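Local coordinates for protein tRNA (guanine(26)-N(2))-dimethyltransferase (Pyrococcus horikoshii, PDB 2DUL) that probably transfers two methyl groups from S-adenosyl-L-methionine to the exocyclic N2 of a guanine in tRNA, at residues E284-V287 and S288-K292; L299-K302 and K303-L306; L309-I312 and D313-D317. One frame throughout, in Å; residues are numbered along the deposited sequence.

Contact 1 of 3, residues E284-V287 and S288-K292; sequences EKIV and SKMVK
I286 and M290 meet one turn apart on helix 284-295. I286 CG2 lies 4.2 Å from M290 CG, and the two side chains run at a slant to each other. M290 carries CG opposite its own carbonyl carbon (chi1 -72°), which lays CG back over the preceding turn, 3.2 Å from I286 O. The chain runs on extended to SD, 4.1 Å from V287 CA, and bends only at its last torsion, which turns CE. M290 also packs on V41 and L42 of helix 33-46 and on L219 of strand 213-223. With an alanine here, the thioether arm would be gone, and L219, V41 and L42 would probably border a gap.

The backbone bonds are those of a regular alpha-helix. S288, K289, M290 and V291 each donate N-H to the carbonyl four residues back. M290 N to I286 O is short, 2.7 Å. V291 N to V287 O is longer, 3.2 Å.

The charged ends keep apart. K285 NZ and K289 NZ are 5.7 Å from each other. One water accepts from K285 NZ at 2.8 Å and weakly from K289 NZ. K285 NZ also forms a salt bridge with D283, which probably offsets the like charges.

V287 and M290 are buried, while K285 and K289 are exposed, K289 still touching I45. This is an amphipathic helix laid against an outermost strand of a class I-like methyltransferase sheet.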
ATOM      1  N   GLU A 284       5.526  12.118   6.284  1.00 26.47           N
ATOM      2  CA  GLU A 284       5.171  12.566   7.632  1.00 29.74           C
ATOM      3  C   GLU A 284       3.959  13.483   7.721  1.00 28.84           C
ATOM      4  O   GLU A 284       3.023  13.203   8.467  1.00 27.98           O
ATOM      5  CB  GLU A 284       6.353  13.282   8.286  1.00 33.22           C
ATOM      6  CG  GLU A 284       7.464  12.375   8.754  1.00 40.71           C
ATOM      7  CD  GLU A 284       8.553  13.144   9.477  1.00 45.00           C
ATOM      8  OE1 GLU A 284       8.229  13.844  10.461  1.00 47.31           O
ATOM      9  OE2 GLU A 284       9.730  13.048   9.062  1.00 48.13           O
ATOM     10  N   LYS A 285       3.994  14.585   6.979  1.00 29.83           N
ATOM     11  CA  LYS A 285       2.902  15.562   6.976  1.00 32.38           C
ATOM     12  C   LYS A 285       1.544  14.930   6.693  1.00 31.10           C
ATOM     13  O   LYS A 285       0.616  15.037   7.491  1.00 30.79           O
ATOM     14  CB  LYS A 285       3.153  16.643   5.920  1.00 36.09           C
ATOM     15  CG  LYS A 285       4.425  17.454   6.104  1.00 42.58           C
ATOM     16  CD  LYS A 285       4.642  18.430   4.939  1.00 45.37           C
ATOM     17  CE  LYS A 285       4.952  17.711   3.616  1.00 47.60           C
ATOM     18  NZ  LYS A 285       3.816  16.893   3.074  1.00 45.62           N
ATOM     19  N   ILE A 286       1.437  14.276   5.540  1.00 28.80           N
ATOM     20  CA  ILE A 286       0.195  13.648   5.113  1.00 26.61           C
ATOM     21  C   ILE A 286      -0.360  12.655   6.127  1.00 25.88           C
ATOM     22  O   ILE A 286      -1.540  12.711   6.477  1.00 24.28           O
ATOM     23  CB  ILE A 286       0.390  12.949   3.746  1.00 28.28           C
ATOM     24  CG1 ILE A 286       0.765  13.996   2.695  1.00 28.93           C
ATOM     25  CG2 ILE A 286      -0.880  12.211   3.341  1.00 26.65           C
ATOM     26  CD1 ILE A 286       1.085  13.425   1.329  1.00 32.29           C
ATOM     27  N   VAL A 287       0.486  11.751   6.609  1.00 24.95           N
ATOM     28  CA  VAL A 287       0.034  10.757   7.578  1.00 24.52           C
ATOM     29  C   VAL A 287      -0.431  11.417   8.878  1.00 27.37           C
ATOM     30  O   VAL A 287      -1.349  10.926   9.540  1.00 25.91           O
ATOM     31  CB  VAL A 287       1.143   9.730   7.868  1.00 23.61           C
ATOM     32  CG1 VAL A 287       0.744   8.844   9.037  1.00 22.12           C
ATOM     33  CG2 VAL A 287       1.384   8.876   6.615  1.00 21.67           C
ATOM     34  N   SER A 288       0.202  12.530   9.240  1.00 27.24           N
ATOM     35  CA  SER A 288      -0.187  13.244  10.451  1.00 29.36           C
ATOM     36  C   SER A 288      -1.597  13.774  10.193  1.00 29.01           C
ATOM     37  O   SER A 288      -2.486  13.645  11.036  1.00 29.02           O
ATOM     38  CB  SER A 288       0.781  14.399  10.727  1.00 31.47           C
ATOM     39  OG  SER A 288       0.482  15.034  11.957  1.00 35.02           O
ATOM     40  N   LYS A 289      -1.799  14.352   9.011  1.00 29.20           N
ATOM     41  CA  LYS A 289      -3.107  14.878   8.629  1.00 29.03           C
ATOM     42  C   LYS A 289      -4.152  13.768   8.566  1.00 28.47           C
ATOM     43  O   LYS A 289      -5.318  13.985   8.894  1.00 29.52           O
ATOM     44  CB  LYS A 289      -3.042  15.566   7.264  1.00 29.62           C
ATOM     45  CG  LYS A 289      -2.359  16.921   7.251  1.00 32.71           C
ATOM     46  CD  LYS A 289      -2.649  17.646   5.942  1.00 34.78           C
ATOM     47  CE  LYS A 289      -2.080  19.057   5.927  1.00 36.90           C
ATOM     48  NZ  LYS A 289      -0.595  19.063   5.983  1.00 39.83           N
ATOM     49  N   MET A 290      -3.732  12.582   8.130  1.00 26.55           N
ATOM     50  CA  MET A 290      -4.634  11.441   8.021  1.00 26.27           C
ATOM     51  C   MET A 290      -5.220  11.032   9.368  1.00 27.25           C
ATOM     52  O   MET A 290      -6.405  10.706   9.466  1.00 28.14           O
ATOM     53  CB  MET A 290      -3.905  10.250   7.387  1.00 26.43           C
ATOM     54  CG  MET A 290      -3.633  10.419   5.898  1.00 26.16           C
ATOM     55  SD  MET A 290      -2.834   8.968   5.171  1.00 24.44           S
ATOM     56  CE  MET A 290      -4.193   7.758   5.177  1.00 24.49           C
ATOM     57  N   VAL A 291      -4.394  11.042  10.409  1.00 27.66           N
ATOM     58  CA  VAL A 291      -4.869  10.679  11.740  1.00 28.46           C
ATOM     59  C   VAL A 291      -5.998  11.623  12.142  1.00 29.15           C
ATOM     60  O   VAL A 291      -7.031  11.192  12.658  1.00 29.16           O
ATOM     61  CB  VAL A 291      -3.738  10.774  12.793  1.00 29.84           C
ATOM     62  CG1 VAL A 291      -4.311  10.587  14.197  1.00 31.27           C
ATOM     63  CG2 VAL A 291      -2.687   9.711  12.519  1.00 27.87           C
ATOM     64  N   LYS A 292      -5.793  12.909  11.880  1.00 29.49           N
ATOM     65  CA  LYS A 292      -6.764  13.943  12.215  1.00 32.32           C
ATOM     66  C   LYS A 292      -8.026  13.820  11.364  1.00 32.93           C
ATOM     67  O   LYS A 292      -9.144  13.911  11.877  1.00 32.92           O
ATOM     68  CB  LYS A 292      -6.120  15.322  12.026  1.00 34.68           C
ATOM     69  CG  LYS A 292      -6.933  16.502  12.540  1.00 40.03           C
ATOM     70  CD  LYS A 292      -7.988  16.946  11.543  1.00 42.90           C
ATOM     71  CE  LYS A 292      -8.626  18.253  11.976  1.00 44.10           C
ATOM     72  NZ  LYS A 292      -9.603  18.739  10.960  1.00 46.23           N
TER
HETATM   73  O   HOH W   1       1.091  17.623   3.356  1.00 53.61           O

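Contact 2 of 3, residues L299-K302 and K303-L306; sequences LARK and KQAL
The guanidinium of R301 and the amide of Q304 lie in planes only 9° apart. R301 is the N-cap residue of helix 302-314, and Q304 sits in the first turn. The two flat groups are not stacked: R301 CZ and Q304 CD are 7.2 Å from each other. The two side chains run alongside, pointing the same way, and Q304 OE1 meets the aliphatic part of its neighbour, 3.7 Å from R301 CB. R301 NH2 donates within the guanidinium plane to A300 O at 2.7 Å, but reaches that oxygen from above the carbonyl plane.

R301 O takes A305 N, and K302 O takes L306 N, so the first turn is closed by backbone bonds. At the cap and just before it, D37 of helix 33-46 accepts the N-H groups of R301 and A300. The R301 side chain is about 7 Å from that of R36, a predicted S-adenosyl-L-methionine site.

K303 folds back over the cap. CG sits between the backbone N and carbonyl carbon (chi1 58°), and the chain bends again at chi2 and chi4. NZ thus comes 3.3 Å from R301 CB. K302 stretches the other way, its NZ bonded to E295 O and L297 O, while its CG lies 4.2 Å from L306 CD1. Nearby, L299 CD1 rests 3.9 Å from A305 CB.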
ATOM      1  N   LEU A 299     -16.253   6.397   9.739  1.00 40.88           N
ATOM      2  CA  LEU A 299     -15.711   5.336   8.900  1.00 38.90           C
ATOM      3  C   LEU A 299     -16.373   4.002   9.194  1.00 38.69           C
ATOM      4  O   LEU A 299     -17.156   3.888  10.132  1.00 39.63           O
ATOM      5  CB  LEU A 299     -14.201   5.225   9.121  1.00 38.51           C
ATOM      6  CG  LEU A 299     -13.376   6.464   8.763  1.00 36.84           C
ATOM      7  CD1 LEU A 299     -11.933   6.264   9.201  1.00 37.39           C
ATOM      8  CD2 LEU A 299     -13.457   6.719   7.266  1.00 35.75           C
ATOM      9  N   ALA A 300     -16.057   2.995   8.384  1.00 36.88           N
ATOM     10  CA  ALA A 300     -16.626   1.663   8.557  1.00 37.22           C
ATOM     11  C   ALA A 300     -16.002   0.942   9.749  1.00 37.56           C
ATOM     12  O   ALA A 300     -16.684   0.229  10.482  1.00 38.24           O
ATOM     13  CB  ALA A 300     -16.422   0.844   7.290  1.00 35.91           C
ATOM     14  N   ARG A 301     -14.697   1.129   9.926  1.00 36.94           N
ATOM     15  CA  ARG A 301     -13.952   0.507  11.018  1.00 36.21           C
ATOM     16  C   ARG A 301     -13.063   1.585  11.631  1.00 36.15           C
ATOM     17  O   ARG A 301     -11.843   1.434  11.703  1.00 35.77           O
ATOM     18  CB  ARG A 301     -13.081  -0.627  10.476  1.00 35.88           C
ATOM     19  CG  ARG A 301     -13.825  -1.644   9.621  1.00 38.23           C
ATOM     20  CD  ARG A 301     -14.709  -2.559  10.459  1.00 38.88           C
ATOM     21  NE  ARG A 301     -15.422  -3.523   9.625  1.00 40.06           N
ATOM     22  CZ  ARG A 301     -16.501  -3.235   8.906  1.00 39.56           C
ATOM     23  NH1 ARG A 301     -17.078  -4.176   8.172  1.00 39.77           N
ATOM     24  NH2 ARG A 301     -17.016  -2.011   8.934  1.00 41.51           N
ATOM     25  N   LYS A 302     -13.690   2.671  12.071  1.00 36.33           N
ATOM     26  CA  LYS A 302     -12.977   3.807  12.645  1.00 37.35           C
ATOM     27  C   LYS A 302     -11.954   3.448  13.723  1.00 38.16           C
ATOM     28  O   LYS A 302     -10.817   3.924  13.691  1.00 36.91           O
ATOM     29  CB  LYS A 302     -13.982   4.825  13.193  1.00 37.92           C
ATOM     30  CG  LYS A 302     -13.364   6.178  13.517  1.00 40.47           C
ATOM     31  CD  LYS A 302     -14.424   7.248  13.721  1.00 41.27           C
ATOM     32  CE  LYS A 302     -13.790   8.614  13.941  1.00 42.32           C
ATOM     33  NZ  LYS A 302     -14.807   9.704  13.974  1.00 40.99           N
ATOM     34  N   LYS A 303     -12.354   2.613  14.675  1.00 37.75           N
ATOM     35  CA  LYS A 303     -11.460   2.205  15.755  1.00 38.13           C
ATOM     36  C   LYS A 303     -10.179   1.562  15.228  1.00 36.77           C
ATOM     37  O   LYS A 303      -9.084   1.879  15.689  1.00 36.48           O
ATOM     38  CB  LYS A 303     -12.174   1.231  16.699  1.00 38.78           C
ATOM     39  CG  LYS A 303     -12.690  -0.028  16.022  1.00 41.28           C
ATOM     40  CD  LYS A 303     -13.748   0.289  14.971  1.00 41.32           C
ATOM     41  CE  LYS A 303     -14.133  -0.953  14.208  1.00 41.75           C
ATOM     42  NZ  LYS A 303     -12.937  -1.563  13.587  1.00 41.27           N
ATOM     43  N   GLN A 304     -10.315   0.660  14.262  1.00 36.20           N
ATOM     44  CA  GLN A 304      -9.154  -0.011  13.693  1.00 36.28           C
ATOM     45  C   GLN A 304      -8.336   0.935  12.817  1.00 35.36           C
ATOM     46  O   GLN A 304      -7.110   0.839  12.766  1.00 33.60           O
ATOM     47  CB  GLN A 304      -9.588  -1.227  12.878  1.00 38.18           C
ATOM     48  CG  GLN A 304     -10.178  -2.345  13.716  1.00 42.93           C
ATOM     49  CD  GLN A 304     -10.530  -3.565  12.892  1.00 46.55           C
ATOM     50  OE1 GLN A 304     -11.398  -3.513  12.022  1.00 50.71           O
ATOM     51  NE2 GLN A 304      -9.847  -4.673  13.157  1.00 49.40           N
ATOM     52  N   ALA A 305      -9.019   1.848  12.136  1.00 33.34           N
ATOM     53  CA  ALA A 305      -8.349   2.812  11.271  1.00 34.15           C
ATOM     54  C   ALA A 305      -7.440   3.730  12.083  1.00 33.44           C
ATOM     55  O   ALA A 305      -6.271   3.914  11.748  1.00 33.20           O
ATOM     56  CB  ALA A 305      -9.378   3.636  10.511  1.00 33.25           C
ATOM     57  N   LEU A 306      -7.988   4.311  13.147  1.00 33.05           N
ATOM     58  CA  LEU A 306      -7.224   5.208  14.003  1.00 33.42           C
ATOM     59  C   LEU A 306      -6.046   4.500  14.653  1.00 32.58           C
ATOM     60  O   LEU A 306      -4.962   5.066  14.765  1.00 32.37           O
ATOM     61  CB  LEU A 306      -8.122   5.806  15.089  1.00 35.62           C
ATOM     62  CG  LEU A 306      -9.196   6.800  14.644  1.00 37.42           C
ATOM     63  CD1 LEU A 306     -10.034   7.215  15.846  1.00 39.29           C
ATOM     64  CD2 LEU A 306      -8.538   8.014  14.001  1.00 37.45           C
TER

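Contact 3 of 3, residues L309-I312 and D313-D317; sequences LKMI and DQELD
The C-terminal end of helix 302-314 is formed here, as the last residues, L309 to Q314, give way to an extended run at E315. D313 N donates to L309 O at 2.8 Å, and Q314 N to K310 O at 3.1 Å. E315 N then makes a weak bond to I312 O, 3.2 Å, only three residues back. Beyond this, psi of E315 opens to 133° and the chain leaves the helix.

Q314 holds CG between its backbone N and carbonyl carbon (chi1 70°). That folds CG back onto the helix, 3.2 Å from K310 O. The turn also ends one arm of an antiparallel helical hairpin, for L309 packs on M290 and D313 on S288 of helix 284-295.

E315 points CB at the last turn, 3.2 Å from M311 O, and sends out an extended chain. Its OE1 passes 4.1 Å from M311 CG, the two side chains crossing at a slant. The buried carboxylate is satisfied at both oxygens: OE1 accepts from H356 N, and OE2 bonds T355 OG1 and a glycerol that probably comes from the crystallisation liquor. K282 NZ donates to both I312 O and E315 O.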
ATOM      1  N   LEU A 309      -3.347   4.013  11.849  1.00 23.96           N
ATOM      2  CA  LEU A 309      -2.795   5.304  11.456  1.00 25.08           C
ATOM      3  C   LEU A 309      -1.965   5.963  12.567  1.00 24.97           C
ATOM      4  O   LEU A 309      -0.968   6.629  12.290  1.00 23.44           O
ATOM      5  CB  LEU A 309      -3.925   6.239  11.005  1.00 23.61           C
ATOM      6  CG  LEU A 309      -4.644   5.852   9.700  1.00 26.42           C
ATOM      7  CD1 LEU A 309      -5.824   6.788   9.443  1.00 24.60           C
ATOM      8  CD2 LEU A 309      -3.666   5.913   8.537  1.00 26.36           C
ATOM      9  N   LYS A 310      -2.367   5.778  13.821  1.00 25.80           N
ATOM     10  CA  LYS A 310      -1.622   6.368  14.929  1.00 27.28           C
ATOM     11  C   LYS A 310      -0.295   5.645  15.110  1.00 27.12           C
ATOM     12  O   LYS A 310       0.720   6.265  15.430  1.00 25.40           O
ATOM     13  CB  LYS A 310      -2.438   6.312  16.225  1.00 29.03           C
ATOM     14  CG  LYS A 310      -3.622   7.269  16.245  1.00 32.04           C
ATOM     15  CD  LYS A 310      -4.434   7.149  17.527  1.00 35.24           C
ATOM     16  CE  LYS A 310      -5.589   8.144  17.532  1.00 37.43           C
ATOM     17  NZ  LYS A 310      -6.442   8.011  18.746  1.00 40.39           N
ATOM     18  N   MET A 311      -0.307   4.331  14.904  1.00 27.65           N
ATOM     19  CA  MET A 311       0.908   3.537  15.025  1.00 29.92           C
ATOM     20  C   MET A 311       1.906   3.994  13.960  1.00 29.40           C
ATOM     21  O   MET A 311       3.072   4.244  14.258  1.00 28.75           O
ATOM     22  CB  MET A 311       0.590   2.048  14.839  1.00 33.29           C
ATOM     23  CG  MET A 311       1.818   1.160  14.689  1.00 37.85           C
ATOM     24  SD  MET A 311       2.942   1.236  16.102  1.00 43.56           S
ATOM     25  CE  MET A 311       2.347  -0.166  17.059  1.00 42.01           C
ATOM     26  N   ILE A 312       1.437   4.113  12.721  1.00 27.05           N
ATOM     27  CA  ILE A 312       2.293   4.530  11.616  1.00 24.94           C
ATOM     28  C   ILE A 312       2.728   5.987  11.764  1.00 25.21           C
ATOM     29  O   ILE A 312       3.859   6.347  11.434  1.00 24.49           O
ATOM     30  CB  ILE A 312       1.569   4.338  10.260  1.00 24.02           C
ATOM     31  CG1 ILE A 312       1.303   2.848  10.033  1.00 23.95           C
ATOM     32  CG2 ILE A 312       2.413   4.901   9.120  1.00 23.54           C
ATOM     33  CD1 ILE A 312       0.491   2.545   8.788  1.00 24.94           C
ATOM     34  N   ASP A 313       1.830   6.823  12.270  1.00 25.06           N
ATOM     35  CA  ASP A 313       2.133   8.234  12.458  1.00 26.54           C
ATOM     36  C   ASP A 313       3.272   8.433  13.462  1.00 26.14           C
ATOM     37  O   ASP A 313       4.135   9.286  13.268  1.00 28.45           O
ATOM     38  CB  ASP A 313       0.873   8.975  12.924  1.00 28.29           C
ATOM     39  CG  ASP A 313       1.118  10.452  13.179  1.00 30.70           C
ATOM     40  OD1 ASP A 313       1.704  11.123  12.303  1.00 31.05           O
ATOM     41  OD2 ASP A 313       0.714  10.943  14.254  1.00 34.11           O
ATOM     42  N   GLN A 314       3.292   7.639  14.526  1.00 26.51           N
ATOM     43  CA  GLN A 314       4.342   7.780  15.534  1.00 27.89           C
ATOM     44  C   GLN A 314       5.553   6.895  15.247  1.00 26.71           C
ATOM     45  O   GLN A 314       6.597   7.017  15.889  1.00 25.67           O
ATOM     46  CB  GLN A 314       3.781   7.465  16.922  1.00 31.75           C
ATOM     47  CG  GLN A 314       3.453   6.006  17.142  1.00 37.27           C
ATOM     48  CD  GLN A 314       4.336   5.373  18.203  1.00 42.13           C
ATOM     49  OE1 GLN A 314       5.564   5.446  18.131  1.00 42.87           O
ATOM     50  NE2 GLN A 314       3.710   4.739  19.192  1.00 45.79           N
ATOM     51  N   GLU A 315       5.412   6.010  14.268  1.00 24.10           N
ATOM     52  CA  GLU A 315       6.495   5.104  13.909  1.00 24.65           C
ATOM     53  C   GLU A 315       7.665   5.836  13.255  1.00 23.80           C
ATOM     54  O   GLU A 315       7.478   6.668  12.366  1.00 23.12           O
ATOM     55  CB  GLU A 315       5.963   4.027  12.958  1.00 25.64           C
ATOM     56  CG  GLU A 315       6.918   2.880  12.703  1.00 27.28           C
ATOM     57  CD  GLU A 315       6.255   1.746  11.941  1.00 28.79           C
ATOM     58  OE1 GLU A 315       5.079   1.440  12.245  1.00 26.95           O
ATOM     59  OE2 GLU A 315       6.908   1.155  11.054  1.00 26.74           O
ATOM     60  N   LEU A 316       8.874   5.532  13.713  1.00 23.23           N
ATOM     61  CA  LEU A 316      10.072   6.136  13.155  1.00 23.34           C
ATOM     62  C   LEU A 316      10.197   5.624  11.719  1.00 24.85           C
ATOM     63  O   LEU A 316      10.078   4.424  11.476  1.00 24.26           O
ATOM     64  CB  LEU A 316      11.295   5.708  13.975  1.00 24.92           C
ATOM     65  CG  LEU A 316      12.670   6.197  13.534  1.00 26.42           C
ATOM     66  CD1 LEU A 316      12.712   7.727  13.621  1.00 28.13           C
ATOM     67  CD2 LEU A 316      13.753   5.566  14.419  1.00 27.21           C
ATOM     68  N   ASP A 317      10.418   6.524  10.767  1.00 23.86           N
ATOM     69  CA  ASP A 317      10.556   6.109   9.375  1.00 23.82           C
ATOM     70  C   ASP A 317      12.039   5.956   9.076  1.00 23.46           C
ATOM     71  O   ASP A 317      12.741   6.928   8.784  1.00 22.46           O
ATOM     72  CB  ASP A 317       9.927   7.139   8.434  1.00 23.66           C
ATOM     73  CG  ASP A 317       9.721   6.598   7.019  1.00 25.43           C
ATOM     74  OD1 ASP A 317      10.106   5.438   6.748  1.00 25.29           O
ATOM     75  OD2 ASP A 317       9.173   7.335   6.177  1.00 24.47           O
TER

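How the contacts relate
All three contacts are local and follow one another along the chain; none nests in or crosses another, and none closes a long loop. Contact 1 lies in the first part of helix 284-295. The chain then turns, and contact 2 starts helix 302-314, which contact 3 ends. The second helix runs back along the first, so the order is reversed in space. Contact 3 meets contact 1 where V287 CG1 lies 3.7 Å from D313 CA. Contact 2 touches contact 1 farther along, V291 O to L306 CD2 at 3.8 Å. Together they tie helix 33-46 and strand 213-223 to the region of strands 352-355 and 361-364.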